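Local structure of computational Design of Enzyme (Synthetic construct, 3TP4) at residues A15-Y23 with V358-A368. The protein is a computationally designed enzyme on a glycoside hydrolase-like scaffold, probably built to carry an activated serine in a catalytic triad. Residues are numbered along the deposited sequence; the frame is centred on the assembly and turned at random.
Sequences AETRSLLSY and VTGAFDRTVAA
Ser19 holds the turn around Phe362 with its single hydroxyl. Its OG donates to Ala361 O at 2.7 Å, coming in from above the carbonyl plane, and accepts the N-H of Arg364, N to OG 3.0 Å. With OG anti to the backbone N (chi1 178°), the hydroxyl leans off the helix into the curve of the loop and reaches both groups. Alongside, Arg364 bends back over the helix and grips Ser22 side-on: NE and NH2 both point at Ser22 OG, at 3.3 and 3.2 Å, with OG in the guanidinium plane. Ser22 OG is also hydrogen-bonded to Glu4 OE2 of strand 4-6. One face of that guanidinium lies over Tyr23 CA, and NH1 sits at the edge of the tyrosine ring, near its plane, beside CD1. With an alanine at Arg364, Ser22 OG is likely to keep Glu4 but lose both guanidinium N-H groups, and the cover over Tyr23 CA would go. Tyr23 in turn takes Ala361 CB squarely over one ring face, a CH-pi contact 3.9 Å from CB to the ring centroid, while Tyr23 OH and Thr359 N share a water. At the other end, Arg18 NE donates almost straight to Val366 O in the carbonyl plane, at a modelled distance too short to trust; NH2 adds only a weak bond. Here residues 358-368 run across helix 15-27 of a TIM-barrel-like fold, consistent with glycosyl hydrolase family 26, and strand 366-368 pairs in parallel with strand 4-6. Val366 CG1 packs on the backbone between Arg18 and Ser19, and a second water bridges Ala15 O, Arg364 O and Val366 N. Further out, Phe362 CE1 rests 4.1 Å from Leu20 CD1, and Leu20 also touches Leu214 of barrel strand 213-217. Ala13 O, just before the helix, accepts a hydrogen bond from Arg18 NH1.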
ATOM      1  N   ALA A  15      -9.943  -8.174  15.636  1.00 37.00           N
ATOM      2  CA  ALA A  15      -9.254  -7.745  16.837  1.00 35.31           C
ATOM      3  C   ALA A  15      -7.745  -7.698  16.592  1.00 27.45           C
ATOM      4  O   ALA A  15      -7.071  -6.740  16.965  1.00 33.87           O
ATOM      5  CB  ALA A  15      -9.573  -8.717  17.992  1.00 35.41           C
ATOM      6  N   GLU A  16      -7.224  -8.748  15.968  1.00 30.27           N
ATOM      7  CA  GLU A  16      -5.783  -8.857  15.739  1.00 32.11           C
ATOM      8  C   GLU A  16      -5.301  -7.767  14.783  1.00 31.28           C
ATOM      9  O   GLU A  16      -4.197  -7.234  14.929  1.00 34.58           O
ATOM     10  CB  GLU A  16      -5.425 -10.241  15.202  1.00 29.21           C
ATOM     11  CG  GLU A  16      -5.544 -11.371  16.250  1.00 33.84           C
ATOM     12  CD  GLU A  16      -6.990 -11.792  16.516  1.00 43.13           C
ATOM     13  OE1 GLU A  16      -7.894 -11.428  15.726  1.00 40.16           O
ATOM     14  OE2 GLU A  16      -7.225 -12.493  17.522  1.00 50.00           O
ATOM     15  N   THR A  17      -6.151  -7.437  13.821  1.00 26.59           N
ATOM     16  CA  THR A  17      -5.848  -6.412  12.823  1.00 30.33           C
ATOM     17  C   THR A  17      -5.812  -5.021  13.444  1.00 33.28           C
ATOM     18  O   THR A  17      -4.882  -4.249  13.194  1.00 29.85           O
ATOM     19  CB  THR A  17      -6.873  -6.454  11.681  1.00 33.08           C
ATOM     20  OG1 THR A  17      -6.840  -7.755  11.087  1.00 29.58           O
ATOM     21  CG2 THR A  17      -6.547  -5.400  10.616  1.00 30.42           C
ATOM     22  N   ARG A  18      -6.824  -4.702  14.251  1.00 28.96           N
ATOM     23  CA  ARG A  18      -6.812  -3.463  15.021  1.00 25.37           C
ATOM     24  C   ARG A  18      -5.609  -3.424  15.950  1.00 32.17           C
ATOM     25  O   ARG A  18      -4.976  -2.382  16.107  1.00 31.99           O
ATOM     26  CB  ARG A  18      -8.116  -3.269  15.817  1.00 30.61           C
ATOM     27  CG  ARG A  18      -9.395  -3.444  14.966  1.00 38.57           C
ATOM     28  CD  ARG A  18     -10.671  -2.989  15.682  1.00 42.26           C
ATOM     29  NE  ARG A  18     -10.841  -3.585  17.004  1.00 51.42           N
ATOM     30  CZ  ARG A  18     -11.438  -4.748  17.244  1.00 44.05           C
ATOM     31  NH1 ARG A  18     -11.931  -5.472  16.250  1.00 42.94           N
ATOM     32  NH2 ARG A  18     -11.540  -5.191  18.488  1.00 45.41           N
ATOM     33  N   SER A  19      -5.310  -4.557  16.584  1.00 29.37           N
ATOM     34  CA  SER A  19      -4.128  -4.656  17.437  1.00 31.93           C
ATOM     35  C   SER A  19      -2.859  -4.288  16.663  1.00 30.31           C
ATOM     36  O   SER A  19      -2.019  -3.512  17.138  1.00 32.05           O
ATOM     37  CB  SER A  19      -3.992  -6.082  17.991  1.00 30.59           C
ATOM     38  OG  SER A  19      -2.821  -6.205  18.772  1.00 29.43           O
ATOM     39  N   LEU A  20      -2.716  -4.854  15.471  1.00 28.82           N
ATOM     40  CA  LEU A  20      -1.513  -4.614  14.673  1.00 28.84           C
ATOM     41  C   LEU A  20      -1.341  -3.130  14.384  1.00 27.54           C
ATOM     42  O   LEU A  20      -0.242  -2.593  14.501  1.00 26.89           O
ATOM     43  CB  LEU A  20      -1.556  -5.400  13.356  1.00 21.96           C
ATOM     44  CG  LEU A  20      -0.370  -5.158  12.412  1.00 22.24           C
ATOM     45  CD1 LEU A  20       0.978  -5.436  13.098  1.00 22.73           C
ATOM     46  CD2 LEU A  20      -0.494  -5.989  11.134  1.00 21.50           C
ATOM     47  N   LEU A  21      -2.425  -2.458  14.001  1.00 28.39           N
ATOM     48  CA  LEU A  21      -2.317  -1.029  13.692  1.00 26.45           C
ATOM     49  C   LEU A  21      -1.875  -0.236  14.923  1.00 26.99           C
ATOM     50  O   LEU A  21      -1.070   0.689  14.822  1.00 24.49           O
ATOM     51  CB  LEU A  21      -3.629  -0.486  13.133  1.00 26.34           C
ATOM     52  CG  LEU A  21      -3.559   0.923  12.547  1.00 25.51           C
ATOM     53  CD1 LEU A  21      -2.513   1.005  11.453  1.00 23.15           C
ATOM     54  CD2 LEU A  21      -4.946   1.365  12.019  1.00 28.07           C
ATOM     55  N   SER A  22      -2.392  -0.613  16.090  1.00 28.82           N
ATOM     56  CA  SER A  22      -1.968  -0.006  17.349  1.00 26.64           C
ATOM     57  C   SER A  22      -0.492  -0.267  17.634  1.00 23.00           C
ATOM     58  O   SER A  22       0.231   0.621  18.073  1.00 25.34           O
ATOM     59  CB  SER A  22      -2.806  -0.540  18.515  1.00 31.04           C
ATOM     60  OG  SER A  22      -2.291  -0.076  19.758  1.00 31.12           O
ATOM     61  N   TYR A  23      -0.059  -1.499  17.407  1.00 28.54           N
ATOM     62  CA  TYR A  23       1.326  -1.869  17.649  1.00 31.22           C
ATOM     63  C   TYR A  23       2.272  -1.065  16.754  1.00 30.65           C
ATOM     64  O   TYR A  23       3.273  -0.523  17.227  1.00 27.18           O
ATOM     65  CB  TYR A  23       1.523  -3.380  17.448  1.00 27.55           C
ATOM     66  CG  TYR A  23       2.969  -3.797  17.351  1.00 31.04           C
ATOM     67  CD1 TYR A  23       3.714  -4.083  18.493  1.00 29.66           C
ATOM     68  CD2 TYR A  23       3.591  -3.901  16.117  1.00 31.21           C
ATOM     69  CE1 TYR A  23       5.033  -4.465  18.399  1.00 31.81           C
ATOM     70  CE2 TYR A  23       4.900  -4.285  16.011  1.00 32.28           C
ATOM     71  CZ  TYR A  23       5.620  -4.569  17.152  1.00 31.40           C
ATOM     72  OH  TYR A  23       6.934  -4.945  17.029  1.00 30.73           O
ATOM     73  N   VAL A 358       9.595  -9.048  17.957  1.00 29.55           N
ATOM     74  CA  VAL A 358       8.215  -8.590  17.800  1.00 31.24           C
ATOM     75  C   VAL A 358       7.355  -9.225  18.877  1.00 33.23           C
ATOM     76  O   VAL A 358       7.216 -10.445  18.921  1.00 31.84           O
ATOM     77  CB  VAL A 358       7.639  -8.971  16.434  1.00 27.81           C
ATOM     78  CG1 VAL A 358       6.123  -8.667  16.382  1.00 26.40           C
ATOM     79  CG2 VAL A 358       8.387  -8.237  15.329  1.00 25.43           C
ATOM     80  N   THR A 359       6.783  -8.398  19.744  1.00 28.59           N
ATOM     81  CA  THR A 359       5.962  -8.901  20.833  1.00 33.93           C
ATOM     82  C   THR A 359       4.761  -7.981  21.074  1.00 35.42           C
ATOM     83  O   THR A 359       4.858  -6.759  20.924  1.00 35.51           O
ATOM     84  CB  THR A 359       6.802  -9.075  22.127  1.00 41.52           C
ATOM     85  OG1 THR A 359       5.971  -9.542  23.195  1.00 44.89           O
ATOM     86  CG2 THR A 359       7.432  -7.757  22.534  1.00 45.71           C
ATOM     87  N   GLY A 360       3.625  -8.578  21.425  1.00 33.59           N
ATOM     88  CA  GLY A 360       2.398  -7.826  21.672  1.00 32.94           C
ATOM     89  C   GLY A 360       1.789  -7.171  20.429  1.00 37.89           C
ATOM     90  O   GLY A 360       1.040  -6.198  20.536  1.00 36.53           O
ATOM     91  N   ALA A 361       2.087  -7.708  19.253  1.00 36.06           N
ATOM     92  CA  ALA A 361       1.590  -7.111  18.015  1.00 35.70           C
ATOM     93  C   ALA A 361       0.113  -7.400  17.782  1.00 37.14           C
ATOM     94  O   ALA A 361      -0.608  -6.555  17.246  1.00 31.97           O
ATOM     95  CB  ALA A 361       2.414  -7.571  16.818  1.00 33.89           C
ATOM     96  N   PHE A 362      -0.345  -8.580  18.198  1.00 27.12           N
ATOM     97  CA  PHE A 362      -1.669  -9.045  17.784  1.00 29.90           C
ATOM     98  C   PHE A 362      -2.678  -9.264  18.907  1.00 33.76           C
ATOM     99  O   PHE A 362      -3.854  -9.512  18.631  1.00 38.77           O
ATOM    100  CB  PHE A 362      -1.557 -10.323  16.948  1.00 32.13           C
ATOM    101  CG  PHE A 362      -0.687 -10.178  15.745  1.00 36.34           C
ATOM    102  CD1 PHE A 362      -1.096  -9.408  14.666  1.00 28.72           C
ATOM    103  CD2 PHE A 362       0.553 -10.809  15.685  1.00 40.67           C
ATOM    104  CE1 PHE A 362      -0.292  -9.264  13.542  1.00 28.23           C
ATOM    105  CE2 PHE A 362       1.365 -10.670  14.567  1.00 36.30           C
ATOM    106  CZ  PHE A 362       0.943  -9.893  13.492  1.00 31.89           C
ATOM    107  N   ASP A 363      -2.241  -9.150  20.156  0.50 21.14           N
ATOM    108  CA  ASP A 363      -3.076  -9.564  21.272  0.50 25.07           C
ATOM    109  C   ASP A 363      -3.563  -8.386  22.088  0.50 26.82           C
ATOM    110  O   ASP A 363      -4.041  -8.554  23.202  0.50 26.96           O
ATOM    111  CB  ASP A 363      -2.336 -10.582  22.158  0.50 27.31           C
ATOM    112  CG  ASP A 363      -1.049 -10.031  22.745  0.50 27.46           C
ATOM    113  OD1 ASP A 363      -0.671  -8.888  22.424  0.50 28.82           O
ATOM    114  OD2 ASP A 363      -0.403 -10.754  23.524  0.50 30.32           O
ATOM    115  N   ARG A 364      -3.454  -7.189  21.523  1.00 32.36           N
ATOM    116  CA  ARG A 364      -3.923  -5.991  22.201  1.00 39.21           C
ATOM    117  C   ARG A 364      -5.447  -5.886  22.143  1.00 38.68           C
ATOM    118  O   ARG A 364      -6.090  -6.457  21.262  1.00 36.70           O
ATOM    119  CB  ARG A 364      -3.255  -4.740  21.615  1.00 43.75           C
ATOM    120  CG  ARG A 364      -1.798  -4.588  22.045  1.00 43.58           C
ATOM    121  CD  ARG A 364      -0.894  -4.131  20.911  1.00 41.95           C
ATOM    122  NE  ARG A 364      -0.699  -2.690  20.895  1.00 46.40           N
ATOM    123  CZ  ARG A 364       0.447  -2.074  21.176  1.00 44.99           C
ATOM    124  NH1 ARG A 364       1.527  -2.766  21.513  1.00 43.93           N
ATOM    125  NH2 ARG A 364       0.510  -0.751  21.125  1.00 40.94           N
ATOM    126  N   THR A 365      -6.016  -5.181  23.111  1.00 36.74           N
ATOM    127  CA  THR A 365      -7.439  -4.880  23.101  1.00 43.91           C
ATOM    128  C   THR A 365      -7.620  -3.437  22.650  1.00 40.58           C
ATOM    129  O   THR A 365      -7.269  -2.497  23.373  1.00 40.77           O
ATOM    130  CB  THR A 365      -8.071  -5.080  24.489  1.00 49.95           C
ATOM    131  OG1 THR A 365      -7.889  -6.441  24.902  1.00 49.49           O
ATOM    132  CG2 THR A 365      -9.564  -4.769  24.439  1.00 52.93           C
ATOM    133  N   VAL A 366      -8.153  -3.267  21.447  1.00 38.52           N
ATOM    134  CA  VAL A 366      -8.300  -1.938  20.867  1.00 39.85           C
ATOM    135  C   VAL A 366      -9.539  -1.863  19.983  1.00 37.52           C
ATOM    136  O   VAL A 366      -9.757  -2.719  19.121  1.00 41.86           O
ATOM    137  CB  VAL A 366      -7.041  -1.539  20.073  1.00 43.76           C
ATOM    138  CG1 VAL A 366      -6.503  -2.725  19.318  1.00 50.26           C
ATOM    139  CG2 VAL A 366      -7.336  -0.372  19.144  1.00 42.07           C
ATOM    140  N   ALA A 367     -10.361  -0.849  20.225  1.00 36.79           N
ATOM    141  CA  ALA A 367     -11.592  -0.669  19.462  1.00 38.34           C
ATOM    142  C   ALA A 367     -11.410   0.328  18.325  1.00 37.57           C
ATOM    143  O   ALA A 367     -10.596   1.255  18.401  1.00 41.15           O
ATOM    144  CB  ALA A 367     -12.737  -0.240  20.370  1.00 41.22           C
ATOM    145  N   ALA A 368     -12.174   0.111  17.267  1.00 41.13           N
ATOM    146  CA  ALA A 368     -12.179   0.996  16.117  1.00 42.64           C
ATOM    147  C   ALA A 368     -13.053   2.224  16.357  1.00 42.83           C
ATOM    148  O   ALA A 368     -14.204   2.111  16.779  1.00 45.79           O
ATOM    149  CB  ALA A 368     -12.670   0.240  14.898  1.00 41.68           C
TER
HETATM  150  O   HOH W   1      -7.974  -5.546  19.494  1.00 32.68           O
HETATM  151  O   HOH W   2       8.073  -5.501  19.601  1.00 36.09           O